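Inorganic pyrophosphatase (Coxiella burnetii, PDB 3TR4) probably hydrolyses inorganic pyrophosphate to two phosphate ions, as a magnesium-dependent member of the PPase family that assembles as a homohexamer. Local coordinates at residues N26-Y34 with L41-T49. Residues are numbered along the deposited sequence; the frame is centred on the assembly and turned at random.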
ATOM      1  N   ASN B  26       1.335  12.109  -3.715  1.00 23.16           N
ATOM      2  CA  ASN B  26       2.105  11.204  -2.862  1.00 31.07           C
ATOM      3  C   ASN B  26       2.958  10.187  -3.619  1.00 28.70           C
ATOM      4  O   ASN B  26       3.548   9.293  -3.013  1.00 32.51           O
ATOM      5  CB  ASN B  26       1.197  10.487  -1.859  1.00 40.98           C
ATOM      6  CG  ASN B  26       0.999  11.282  -0.585  1.00 59.62           C
ATOM      7  OD1 ASN B  26       0.110  12.129  -0.498  1.00 67.88           O
ATOM      8  ND2 ASN B  26       1.836  11.016   0.412  1.00 60.62           N
ATOM      9  N   GLY B  27       3.015  10.320  -4.938  1.00 24.27           N
ATOM     10  CA  GLY B  27       3.886   9.488  -5.751  1.00 25.99           C
ATOM     11  C   GLY B  27       5.133  10.257  -6.150  1.00 26.46           C
ATOM     12  O   GLY B  27       5.503  11.226  -5.497  1.00 26.58           O
ATOM     13  N   GLY B  28       5.790   9.827  -7.220  1.00 36.57           N
ATOM     14  CA  GLY B  28       6.939  10.558  -7.721  1.00 36.06           C
ATOM     15  C   GLY B  28       8.237   9.777  -7.741  1.00 36.51           C
ATOM     16  O   GLY B  28       9.145  10.116  -8.500  1.00 42.43           O
ATOM     17  N   GLU B  29       8.338   8.743  -6.909  1.00 23.42           N
ATOM     18  CA  GLU B  29       9.526   7.889  -6.918  1.00 27.30           C
ATOM     19  C   GLU B  29       9.805   7.428  -8.342  1.00 28.94           C
ATOM     20  O   GLU B  29      10.963   7.285  -8.751  1.00 28.06           O
ATOM     21  CB  GLU B  29       9.357   6.691  -5.984  1.00 32.69           C
ATOM     22  CG  GLU B  29       9.327   7.062  -4.505  1.00 40.24           C
ATOM     23  CD  GLU B  29       9.493   5.854  -3.602  1.00 52.11           C
ATOM     24  OE1 GLU B  29       8.467   5.327  -3.118  1.00 56.32           O
ATOM     25  OE2 GLU B  29      10.648   5.431  -3.378  1.00 54.50           O
ATOM     26  N   VAL B  30       8.728   7.189  -9.087  1.00 24.15           N
ATOM     27  CA  VAL B  30       8.799   7.071 -10.536  1.00 31.11           C
ATOM     28  C   VAL B  30       7.976   8.201 -11.117  1.00 32.06           C
ATOM     29  O   VAL B  30       6.842   8.418 -10.698  1.00 33.20           O
ATOM     30  CB  VAL B  30       8.184   5.765 -11.062  1.00 36.41           C
ATOM     31  CG1 VAL B  30       8.488   5.612 -12.551  1.00 34.08           C
ATOM     32  CG2 VAL B  30       8.701   4.581 -10.298  1.00 43.98           C
ATOM     33  N   LYS B  31       8.537   8.914 -12.081  1.00 32.96           N
ATOM     34  CA  LYS B  31       7.793   9.957 -12.770  1.00 34.09           C
ATOM     35  C   LYS B  31       7.429   9.481 -14.168  1.00 33.13           C
ATOM     36  O   LYS B  31       8.290   9.034 -14.921  1.00 29.58           O
ATOM     37  CB  LYS B  31       8.601  11.252 -12.841  1.00 37.73           C
ATOM     38  CG  LYS B  31       7.936  12.341 -13.668  1.00 46.54           C
ATOM     39  CD  LYS B  31       8.772  13.611 -13.704  1.00 57.84           C
ATOM     40  CE  LYS B  31       7.988  14.763 -14.319  1.00 61.37           C
ATOM     41  NZ  LYS B  31       7.333  14.370 -15.600  1.00 60.98           N
ATOM     42  N   TYR B  32       6.149   9.575 -14.507  1.00 27.37           N
ATOM     43  CA  TYR B  32       5.673   9.139 -15.810  1.00 27.98           C
ATOM     44  C   TYR B  32       5.421  10.331 -16.723  1.00 27.89           C
ATOM     45  O   TYR B  32       5.203  11.445 -16.257  1.00 33.06           O
ATOM     46  CB  TYR B  32       4.385   8.326 -15.665  1.00 22.55           C
ATOM     47  CG  TYR B  32       4.534   7.056 -14.854  1.00 26.04           C
ATOM     48  CD1 TYR B  32       5.287   5.992 -15.331  1.00 27.24           C
ATOM     49  CD2 TYR B  32       3.916   6.919 -13.623  1.00 28.05           C
ATOM     50  CE1 TYR B  32       5.427   4.827 -14.596  1.00 21.94           C
ATOM     51  CE2 TYR B  32       4.046   5.758 -12.878  1.00 27.12           C
ATOM     52  CZ  TYR B  32       4.800   4.715 -13.372  1.00 23.80           C
ATOM     53  OH  TYR B  32       4.934   3.564 -12.637  1.00 23.19           O
ATOM     54  N   GLU B  33       5.452  10.077 -18.027  1.00 30.10           N
ATOM     55  CA  GLU B  33       5.068  11.060 -19.029  1.00 35.53           C
ATOM     56  C   GLU B  33       4.188  10.363 -20.051  1.00 33.50           C
ATOM     57  O   GLU B  33       4.478   9.237 -20.451  1.00 33.90           O
ATOM     58  CB  GLU B  33       6.299  11.634 -19.729  1.00 44.98           C
ATOM     59  CG  GLU B  33       6.878  12.882 -19.084  1.00 61.08           C
ATOM     60  CD  GLU B  33       8.008  13.486 -19.902  1.00 72.28           C
ATOM     61  OE1 GLU B  33       8.706  12.725 -20.606  1.00 72.82           O
ATOM     62  OE2 GLU B  33       8.194  14.721 -19.848  1.00 78.27           O
ATOM     63  N   TYR B  34       3.115  11.015 -20.479  1.00 29.02           N
ATOM     64  CA  TYR B  34       2.275  10.414 -21.505  1.00 28.02           C
ATOM     65  C   TYR B  34       2.827  10.703 -22.895  1.00 35.51           C
ATOM     66  O   TYR B  34       3.115  11.849 -23.239  1.00 38.05           O
ATOM     67  CB  TYR B  34       0.819  10.880 -21.395  1.00 30.46           C
ATOM     68  CG  TYR B  34      -0.074  10.174 -22.386  1.00 33.71           C
ATOM     69  CD1 TYR B  34      -0.554   8.896 -22.127  1.00 33.52           C
ATOM     70  CD2 TYR B  34      -0.411  10.769 -23.594  1.00 40.84           C
ATOM     71  CE1 TYR B  34      -1.357   8.235 -23.040  1.00 40.38           C
ATOM     72  CE2 TYR B  34      -1.212  10.118 -24.511  1.00 44.78           C
ATOM     73  CZ  TYR B  34      -1.682   8.852 -24.228  1.00 47.46           C
ATOM     74  OH  TYR B  34      -2.483   8.202 -25.140  1.00 53.37           O
ATOM     75  N   LEU B  41       1.657   5.606 -21.681  1.00 25.88           N
ATOM     76  CA  LEU B  41       2.289   6.250 -20.547  1.00 26.72           C
ATOM     77  C   LEU B  41       3.712   5.704 -20.540  1.00 30.94           C
ATOM     78  O   LEU B  41       3.923   4.512 -20.763  1.00 30.19           O
ATOM     79  CB  LEU B  41       1.559   5.884 -19.257  1.00 31.11           C
ATOM     80  CG  LEU B  41       1.807   6.723 -18.003  1.00 32.81           C
ATOM     81  CD1 LEU B  41       1.354   8.160 -18.209  1.00 25.45           C
ATOM     82  CD2 LEU B  41       1.082   6.101 -16.821  1.00 28.52           C
ATOM     83  N   THR B  42       4.689   6.574 -20.319  1.00 27.93           N
ATOM     84  CA  THR B  42       6.090   6.175 -20.368  1.00 28.93           C
ATOM     85  C   THR B  42       6.803   6.573 -19.089  1.00 29.60           C
ATOM     86  O   THR B  42       6.351   7.463 -18.369  1.00 28.07           O
ATOM     87  CB  THR B  42       6.828   6.841 -21.543  1.00 37.54           C
ATOM     88  OG1 THR B  42       6.825   8.263 -21.360  1.00 39.74           O
ATOM     89  CG2 THR B  42       6.160   6.498 -22.871  1.00 36.99           C
ATOM     90  N   VAL B  43       7.916   5.910 -18.803  1.00 25.36           N
ATOM     91  CA  VAL B  43       8.748   6.310 -17.680  1.00 26.72           C
ATOM     92  C   VAL B  43       9.604   7.496 -18.099  1.00 30.10           C
ATOM     93  O   VAL B  43      10.315   7.434 -19.105  1.00 29.15           O
ATOM     94  CB  VAL B  43       9.654   5.162 -17.195  1.00 33.14           C
ATOM     95  CG1 VAL B  43      10.745   5.694 -16.277  1.00 33.24           C
ATOM     96  CG2 VAL B  43       8.825   4.098 -16.492  1.00 29.95           C
ATOM     97  N   ASP B  44       9.503   8.589 -17.348  1.00 31.90           N
ATOM     98  CA  ASP B  44      10.367   9.744 -17.560  1.00 34.91           C
ATOM     99  C   ASP B  44      11.665   9.536 -16.791  1.00 34.10           C
ATOM    100  O   ASP B  44      12.732   9.382 -17.386  1.00 31.59           O
ATOM    101  CB  ASP B  44       9.675  11.036 -17.117  1.00 47.32           C
ATOM    102  CG  ASP B  44      10.556  12.263 -17.294  1.00 54.55           C
ATOM    103  OD1 ASP B  44      11.566  12.175 -18.023  1.00 54.16           O
ATOM    104  OD2 ASP B  44      10.233  13.318 -16.708  1.00 55.19           O
ATOM    105  N   ARG B  45      11.572   9.511 -15.466  1.00 31.51           N
ATOM    106  CA  ARG B  45      12.751   9.261 -14.643  1.00 35.36           C
ATOM    107  C   ARG B  45      12.398   8.792 -13.242  1.00 25.84           C
ATOM    108  O   ARG B  45      11.270   8.960 -12.781  1.00 25.89           O
ATOM    109  CB  ARG B  45      13.621  10.516 -14.554  1.00 43.86           C
ATOM    110  CG  ARG B  45      13.029  11.613 -13.689  1.00 54.18           C
ATOM    111  CD  ARG B  45      13.833  12.900 -13.793  1.00 65.64           C
ATOM    112  NE  ARG B  45      13.728  13.504 -15.118  1.00 75.23           N
ATOM    113  CZ  ARG B  45      14.625  13.344 -16.087  1.00 83.07           C
ATOM    114  NH1 ARG B  45      15.703  12.602 -15.879  1.00 85.19           N
ATOM    115  NH2 ARG B  45      14.446  13.932 -17.261  1.00 86.33           N
ATOM    116  N   PHE B  46      13.381   8.203 -12.572  1.00 25.90           N
ATOM    117  CA  PHE B  46      13.257   7.872 -11.162  1.00 31.41           C
ATOM    118  C   PHE B  46      13.925   8.956 -10.323  1.00 35.95           C
ATOM    119  O   PHE B  46      15.073   9.325 -10.571  1.00 33.11           O
ATOM    120  CB  PHE B  46      13.880   6.505 -10.879  1.00 24.51           C
ATOM    121  CG  PHE B  46      13.195   5.374 -11.592  1.00 27.10           C
ATOM    122  CD1 PHE B  46      13.485   5.096 -12.914  1.00 29.28           C
ATOM    123  CD2 PHE B  46      12.255   4.594 -10.940  1.00 24.59           C
ATOM    124  CE1 PHE B  46      12.853   4.057 -13.576  1.00 34.19           C
ATOM    125  CE2 PHE B  46      11.618   3.553 -11.597  1.00 27.59           C
ATOM    126  CZ  PHE B  46      11.917   3.285 -12.916  1.00 29.99           C
HETATM  127  N   MSE B  47      13.191   9.475  -9.343  1.00 28.90           N
HETATM  128  CA  MSE B  47      13.711  10.511  -8.456  1.00 28.95           C
HETATM  129  C   MSE B  47      14.507   9.902  -7.312  1.00 30.32           C
HETATM  130  O   MSE B  47      14.000   9.044  -6.591  1.00 36.24           O
HETATM  131  CB  MSE B  47      12.565  11.321  -7.853  1.00 36.00           C
HETATM  132  CG  MSE B  47      11.780  12.171  -8.825  1.00 43.81           C
HETATM  133 SE   MSE B  47      10.268  12.989  -7.896  1.00109.97          SE
HETATM  134  CE  MSE B  47      11.240  13.892  -6.478  1.00 19.11           C
ATOM    135  N   PRO B  48      15.756  10.354  -7.136  1.00 43.00           N
ATOM    136  CA  PRO B  48      16.604   9.944  -6.011  1.00 49.40           C
ATOM    137  C   PRO B  48      16.184  10.617  -4.700  1.00 49.89           C
ATOM    138  O   PRO B  48      16.247   9.992  -3.641  1.00 48.32           O
ATOM    139  CB  PRO B  48      17.999  10.438  -6.420  1.00 49.17           C
ATOM    140  CG  PRO B  48      17.901  10.779  -7.877  1.00 48.90           C
ATOM    141  CD  PRO B  48      16.485  11.205  -8.086  1.00 46.63           C
ATOM    142  N   THR B  49      15.767  11.878  -4.773  1.00 43.98           N
ATOM    143  CA  THR B  49      15.415  12.628  -3.570  1.00 45.43           C
ATOM    144  C   THR B  49      14.295  11.941  -2.800  1.00 40.46           C
ATOM    145  O   THR B  49      13.369  11.385  -3.390  1.00 35.91           O
ATOM    146  CB  THR B  49      14.998  14.078  -3.886  1.00 48.28           C
ATOM    147  OG1 THR B  49      13.895  14.077  -4.800  1.00 43.93           O
ATOM    148  CG2 THR B  49      16.159  14.849  -4.496  1.00 54.67           C
TER
HETATM  149  O   HOH W   1      13.263   6.199  -7.375  0.97 31.86           O
HETATM  150  O   HOH W   2       9.344  10.245 -21.895  1.00 56.35           O
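L41 lies across Y32 at about a right angle. Its CG is 3.8 Å from Y32 CB, and its CD2 sits over one face of the ring. The Y32 hydroxyl is hydrogen-bonded to the backbone N of Q82 in a second subunit. T42 grips E33 O twice, through its N and through OG1 at 2.7 Å from that oxygen. The two donors arrive from opposite faces of the carbonyl plane. With chi1 at 63°, OG1 stands between T42 N and C, turned to E33. V43 CG2 touches Y32 CE1. The strands form an antiparallel hairpin, and a classic beta bulge shifts the register by one where D44 and R45 both face K31. D44 N donates to K31 O at 2.7 Å; the bond from R45 N is weak. D44 OD2 and K31 NZ form a salt bridge at 3.3 Å, with a weak hydrogen bond. The D44 carboxylate also stacks on that of E33, planes 10° apart. K31 and R45 probably bind the substrate. R45 O accepts from K31 N. V30 CG1 makes a CH-pi contact over the F46 ring, 4.3 Å from its centroid. M47 N donates to E29 O, and M47 SE lies 3.1 Å from G28 O.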